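Local coordinates for CalS13 (Micromonospora echinospora, PDB 4ZAS), which is probably a pyridoxal 5'-phosphate-dependent sugar aminotransferase that transfers an amino group to a dTDP-linked keto sugar, at residues R187-G199 / P206-T218. Sequence-based numbering, arbitrary orientation.
Sequences RPLVVEDCAQAWG and PLGTHGNVCVYST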
loop_
_atom_site.group_PDB
_atom_site.type_symbol
_atom_site.label_atom_id
_atom_site.label_comp_id
_atom_site.label_asym_id
_atom_site.label_seq_id
_atom_site.Cartn_x
_atom_site.Cartn_y
_atom_site.Cartn_z
ATOM N N ARG A 187 29.176 -2.567 -1.973
ATOM C CA ARG A 187 28.517 -3.862 -1.995
ATOM C C ARG A 187 27.036 -3.708 -2.362
ATOM O O ARG A 187 26.355 -2.855 -1.819
ATOM C CB ARG A 187 28.665 -4.531 -0.623
ATOM C CG ARG A 187 28.372 -6.020 -0.570
ATOM C CD ARG A 187 28.671 -6.511 0.826
ATOM N NE ARG A 187 28.428 -7.938 1.025
ATOM C CZ ARG A 187 27.239 -8.468 1.288
ATOM N NH1 ARG A 187 27.126 -9.779 1.467
ATOM N NH2 ARG A 187 26.162 -7.693 1.374
ATOM N N PRO A 188 26.540 -4.521 -3.303
ATOM C CA PRO A 188 25.116 -4.430 -3.606
ATOM C C PRO A 188 24.277 -4.774 -2.403
ATOM O O PRO A 188 24.753 -5.451 -1.485
ATOM C CB PRO A 188 24.916 -5.474 -4.703
ATOM C CG PRO A 188 26.026 -6.432 -4.503
ATOM C CD PRO A 188 27.194 -5.585 -4.077
ATOM N N LEU A 189 23.045 -4.277 -2.409
ATOM C CA LEU A 189 22.093 -4.538 -1.337
ATOM C C LEU A 189 21.613 -5.987 -1.393
ATOM O O LEU A 189 21.191 -6.460 -2.447
ATOM C CB LEU A 189 20.885 -3.610 -1.460
ATOM C CG LEU A 189 19.854 -3.734 -0.346
ATOM C CD1 LEU A 189 20.443 -3.219 0.948
ATOM C CD2 LEU A 189 18.562 -3.011 -0.686
ATOM N N VAL A 190 21.676 -6.694 -0.270
ATOM C CA VAL A 190 21.153 -8.058 -0.216
ATOM C C VAL A 190 19.810 -8.095 0.515
ATOM O O VAL A 190 19.747 -7.823 1.722
ATOM C CB VAL A 190 22.176 -8.993 0.436
ATOM C CG1 VAL A 190 21.647 -10.395 0.483
ATOM C CG2 VAL A 190 23.491 -8.932 -0.323
ATOM N N VAL A 191 18.752 -8.464 -0.213
ATOM C CA VAL A 191 17.383 -8.509 0.322
ATOM C C VAL A 191 16.840 -9.935 0.347
ATOM O O VAL A 191 16.760 -10.579 -0.711
ATOM C CB VAL A 191 16.416 -7.643 -0.532
ATOM C CG1 VAL A 191 15.026 -7.707 0.061
ATOM C CG2 VAL A 191 16.892 -6.221 -0.610
ATOM N N GLU A 192 16.445 -10.417 1.525
ATOM C CA GLU A 192 15.783 -11.729 1.662
ATOM C C GLU A 192 14.261 -11.638 1.692
ATOM O O GLU A 192 13.703 -11.074 2.628
ATOM C CB GLU A 192 16.226 -12.432 2.947
ATOM C CG GLU A 192 17.704 -12.764 3.042
ATOM C CD GLU A 192 18.064 -13.382 4.384
ATOM O OE1 GLU A 192 17.256 -14.155 4.921
ATOM O OE2 GLU A 192 19.147 -13.076 4.918
ATOM N N ASP A 193 13.582 -12.225 0.713
ATOM C CA ASP A 193 12.117 -12.325 0.780
ATOM C C ASP A 193 11.689 -13.477 1.710
ATOM O O ASP A 193 11.731 -14.645 1.337
ATOM C CB ASP A 193 11.539 -12.512 -0.621
ATOM C CG ASP A 193 10.017 -12.532 -0.642
ATOM O OD1 ASP A 193 9.393 -12.728 0.428
ATOM O OD2 ASP A 193 9.439 -12.368 -1.744
ATOM N N CYS A 194 11.280 -13.133 2.926
ATOM C CA CYS A 194 10.900 -14.122 3.933
ATOM C C CYS A 194 9.383 -14.236 4.073
ATOM O O CYS A 194 8.884 -14.608 5.131
ATOM C CB CYS A 194 11.512 -13.767 5.295
ATOM S SG CYS A 194 13.266 -13.477 5.262
ATOM N N ALA A 195 8.653 -13.907 3.010
ATOM C CA ALA A 195 7.193 -13.827 3.063
ATOM C C ALA A 195 6.525 -15.109 3.568
ATOM O O ALA A 195 5.540 -15.048 4.308
ATOM C CB ALA A 195 6.648 -13.475 1.700
ATOM N N GLN A 196 7.054 -16.266 3.181
ATOM C CA GLN A 196 6.449 -17.525 3.586
ATOM C C GLN A 196 7.230 -18.169 4.710
ATOM O O GLN A 196 7.010 -19.332 5.037
ATOM C CB GLN A 196 6.357 -18.479 2.405
ATOM C CG GLN A 196 5.772 -17.854 1.187
ATOM C CD GLN A 196 5.888 -18.734 -0.028
ATOM O OE1 GLN A 196 6.562 -19.745 0.004
ATOM N NE2 GLN A 196 5.183 -18.379 -1.098
ATOM N N ALA A 197 8.172 -17.423 5.271
ATOM C CA ALA A 197 9.209 -18.022 6.104
ATOM C C ALA A 197 9.086 -17.705 7.576
ATOM O O ALA A 197 10.038 -17.907 8.312
ATOM C CB ALA A 197 10.579 -17.574 5.611
ATOM N N TRP A 198 7.937 -17.217 8.025
ATOM C CA TRP A 198 7.795 -16.967 9.453
ATOM C C TRP A 198 8.070 -18.242 10.232
ATOM O O TRP A 198 7.472 -19.268 9.965
ATOM C CB TRP A 198 6.398 -16.443 9.823
ATOM C CG TRP A 198 6.257 -16.446 11.322
ATOM C CD1 TRP A 198 5.863 -17.489 12.106
ATOM C CD2 TRP A 198 6.547 -15.367 12.211
ATOM N NE1 TRP A 198 5.903 -17.132 13.427
ATOM C CE2 TRP A 198 6.310 -15.830 13.520
ATOM C CE3 TRP A 198 6.993 -14.058 12.028
ATOM C CZ2 TRP A 198 6.486 -15.028 14.639
ATOM C CZ3 TRP A 198 7.180 -13.266 13.140
ATOM C CH2 TRP A 198 6.924 -13.752 14.430
ATOM N N GLY A 199 8.968 -18.174 11.203
ATOM C CA GLY A 199 9.252 -19.324 12.034
ATOM C C GLY A 199 10.454 -20.089 11.522
ATOM O O GLY A 199 11.066 -20.880 12.249
ATOM N N PRO A 206 16.813 -17.492 13.914
ATOM C CA PRO A 206 15.724 -17.072 13.026
ATOM C C PRO A 206 16.150 -16.185 11.862
ATOM O O PRO A 206 17.142 -15.468 11.927
ATOM C CB PRO A 206 14.769 -16.306 13.971
ATOM C CG PRO A 206 15.494 -16.120 15.243
ATOM C CD PRO A 206 16.507 -17.231 15.329
ATOM N N LEU A 207 15.408 -16.281 10.773
ATOM C CA LEU A 207 15.676 -15.447 9.638
ATOM C C LEU A 207 15.419 -14.018 10.069
ATOM O O LEU A 207 14.457 -13.746 10.793
ATOM C CB LEU A 207 14.806 -15.831 8.456
ATOM C CG LEU A 207 14.952 -17.258 7.947
ATOM C CD1 LEU A 207 13.930 -17.510 6.794
ATOM C CD2 LEU A 207 16.375 -17.454 7.494
ATOM N N GLY A 208 16.289 -13.115 9.627
ATOM C CA GLY A 208 16.264 -11.738 10.078
ATOM C C GLY A 208 17.486 -11.402 10.910
ATOM O O GLY A 208 17.708 -10.234 11.254
ATOM N N THR A 209 18.304 -12.417 11.201
ATOM C CA THR A 209 19.493 -12.220 12.033
ATOM C C THR A 209 20.827 -12.425 11.310
ATOM O O THR A 209 21.880 -12.416 11.941
ATOM C CB THR A 209 19.463 -13.161 13.282
ATOM O OG1 THR A 209 19.358 -14.532 12.856
ATOM C CG2 THR A 209 18.266 -12.862 14.132
ATOM N N HIS A 210 20.806 -12.500 9.989
ATOM C CA HIS A 210 22.017 -12.874 9.255
ATOM C C HIS A 210 22.640 -11.725 8.468
ATOM O O HIS A 210 23.390 -11.959 7.518
ATOM C CB HIS A 210 21.678 -14.047 8.316
ATOM C CG HIS A 210 21.179 -15.259 9.042
ATOM N ND1 HIS A 210 19.836 -15.520 9.218
ATOM C CD2 HIS A 210 21.846 -16.263 9.670
ATOM C CE1 HIS A 210 19.697 -16.638 9.914
ATOM N NE2 HIS A 210 20.901 -17.108 10.201
ATOM N N GLY A 211 22.311 -10.488 8.842
ATOM C CA GLY A 211 22.974 -9.324 8.279
ATOM C C GLY A 211 22.437 -8.793 6.957
ATOM O O GLY A 211 23.027 -7.904 6.357
ATOM N N ASN A 212 21.311 -9.320 6.498
ATOM C CA ASN A 212 20.700 -8.830 5.267
ATOM C C ASN A 212 19.416 -8.120 5.623
ATOM O O ASN A 212 18.925 -8.250 6.742
ATOM C CB ASN A 212 20.371 -9.954 4.296
ATOM C CG ASN A 212 21.565 -10.796 3.942
ATOM O OD1 ASN A 212 22.669 -10.291 3.724
ATOM N ND2 ASN A 212 21.346 -12.100 3.875
ATOM N N VAL A 213 18.881 -7.359 4.674
ATOM C CA VAL A 213 17.548 -6.795 4.812
ATOM C C VAL A 213 16.527 -7.875 4.536
ATOM O O VAL A 213 16.529 -8.428 3.443
ATOM C CB VAL A 213 17.354 -5.609 3.858
ATOM C CG1 VAL A 213 15.902 -5.055 3.936
ATOM C CG2 VAL A 213 18.363 -4.537 4.185
ATOM N N CYS A 214 15.633 -8.146 5.487
ATOM C CA CYS A 214 14.617 -9.212 5.332
ATOM C C CYS A 214 13.184 -8.672 5.335
ATOM O O CYS A 214 12.809 -7.897 6.222
ATOM C CB CYS A 214 14.740 -10.232 6.461
ATOM S SG CYS A 214 16.335 -11.001 6.584
ATOM N N VAL A 215 12.382 -9.100 4.362
ATOM C CA VAL A 215 10.981 -8.685 4.270
ATOM C C VAL A 215 10.053 -9.860 4.516
ATOM O O VAL A 215 10.165 -10.879 3.849
ATOM C CB VAL A 215 10.670 -8.054 2.908
ATOM C CG1 VAL A 215 9.215 -7.627 2.857
ATOM C CG2 VAL A 215 11.613 -6.884 2.629
ATOM N N TYR A 216 9.125 -9.697 5.455
ATOM C CA TYR A 216 8.139 -10.719 5.811
ATOM C C TYR A 216 6.753 -10.297 5.376
ATOM O O TYR A 216 6.478 -9.104 5.284
ATOM C CB TYR A 216 8.132 -10.965 7.325
ATOM C CG TYR A 216 9.231 -11.865 7.893
ATOM C CD1 TYR A 216 10.507 -11.381 8.172
ATOM C CD2 TYR A 216 8.959 -13.185 8.219
ATOM C CE1 TYR A 216 11.484 -12.206 8.725
ATOM C CE2 TYR A 216 9.911 -14.006 8.762
ATOM C CZ TYR A 216 11.174 -13.524 9.019
ATOM O OH TYR A 216 12.108 -14.388 9.573
ATOM N N SER A 217 5.876 -11.261 5.116
ATOM C CA SER A 217 4.472 -10.945 4.886
ATOM C C SER A 217 3.604 -11.478 6.008
ATOM O O SER A 217 3.838 -12.577 6.516
ATOM C CB SER A 217 3.991 -11.530 3.554
ATOM O OG SER A 217 2.578 -11.443 3.418
ATOM N N THR A 218 2.584 -10.710 6.380
ATOM C CA THR A 218 1.577 -11.207 7.306
ATOM C C THR A 218 0.200 -11.111 6.656
ATOM O O THR A 218 -0.805 -10.854 7.340
ATOM C CB THR A 218 1.580 -10.453 8.647
ATOM O OG1 THR A 218 1.530 -9.044 8.409
ATOM C CG2 THR A 218 2.826 -10.780 9.430
HETATM O O HOH W 1 25.044 -11.291 2.361
HETATM O O HOH W 2 24.129 -8.057 3.319
HETATM O O HOH W 3 17.983 -13.921 7.562
HETATM O O HOH W 4 19.339 -11.482 7.648
#
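C194 packs over one face of the Y216 ring: its CB sits over the middle of the ring, 3.6 Å from the centroid, a CH-pi contact, and SG leans over the same face toward CE1. W198 meets that ring at its edge, where its CA comes 3.7 Å from CE2. The phenol OH donates to L207 O at 2.7 Å, from above the carbonyl plane, tying the strand to the turn P206-T209. A leucine in place of Y216 would probably leave L207 O without this donor and C194 without a ring face to rest on. Further back, E192 OE2 takes a short bond from N212 ND2 (2.6 Å) on its anti side, with carboxylate and amide planes 73° apart. In N212, chi1 -56° puts the amide beside E192 and V190, and chi2 -41° turns ND2 to the carboxylate and OD1 to V190 CG1; OD1 also accepts from two waters held by R187. Two more waters link the buried carboxylate to G208, N212 and H210, whose NE2 is held by Y202 O, and H162 also bonds OE1. Beneath these side chains the backbones pair in parallel: V213 N to V190 O, E192 N to V213 O, V215 N to E192 O (2.9 Å) and C194 N to V215 O. V191, D193 and V213 face helix 82-94. At the C-terminal ends of the strands, Q196 NE2 bonds O3 and S217 OG, also bonded to G219, the phosphate oxygen OP2 of the pyridoxal-lysine at position 222. Neighbouring parallel strands of a mixed seven-stranded sheet, leading to the cofactor, are characteristic of the fold type I aminotransferase large domain.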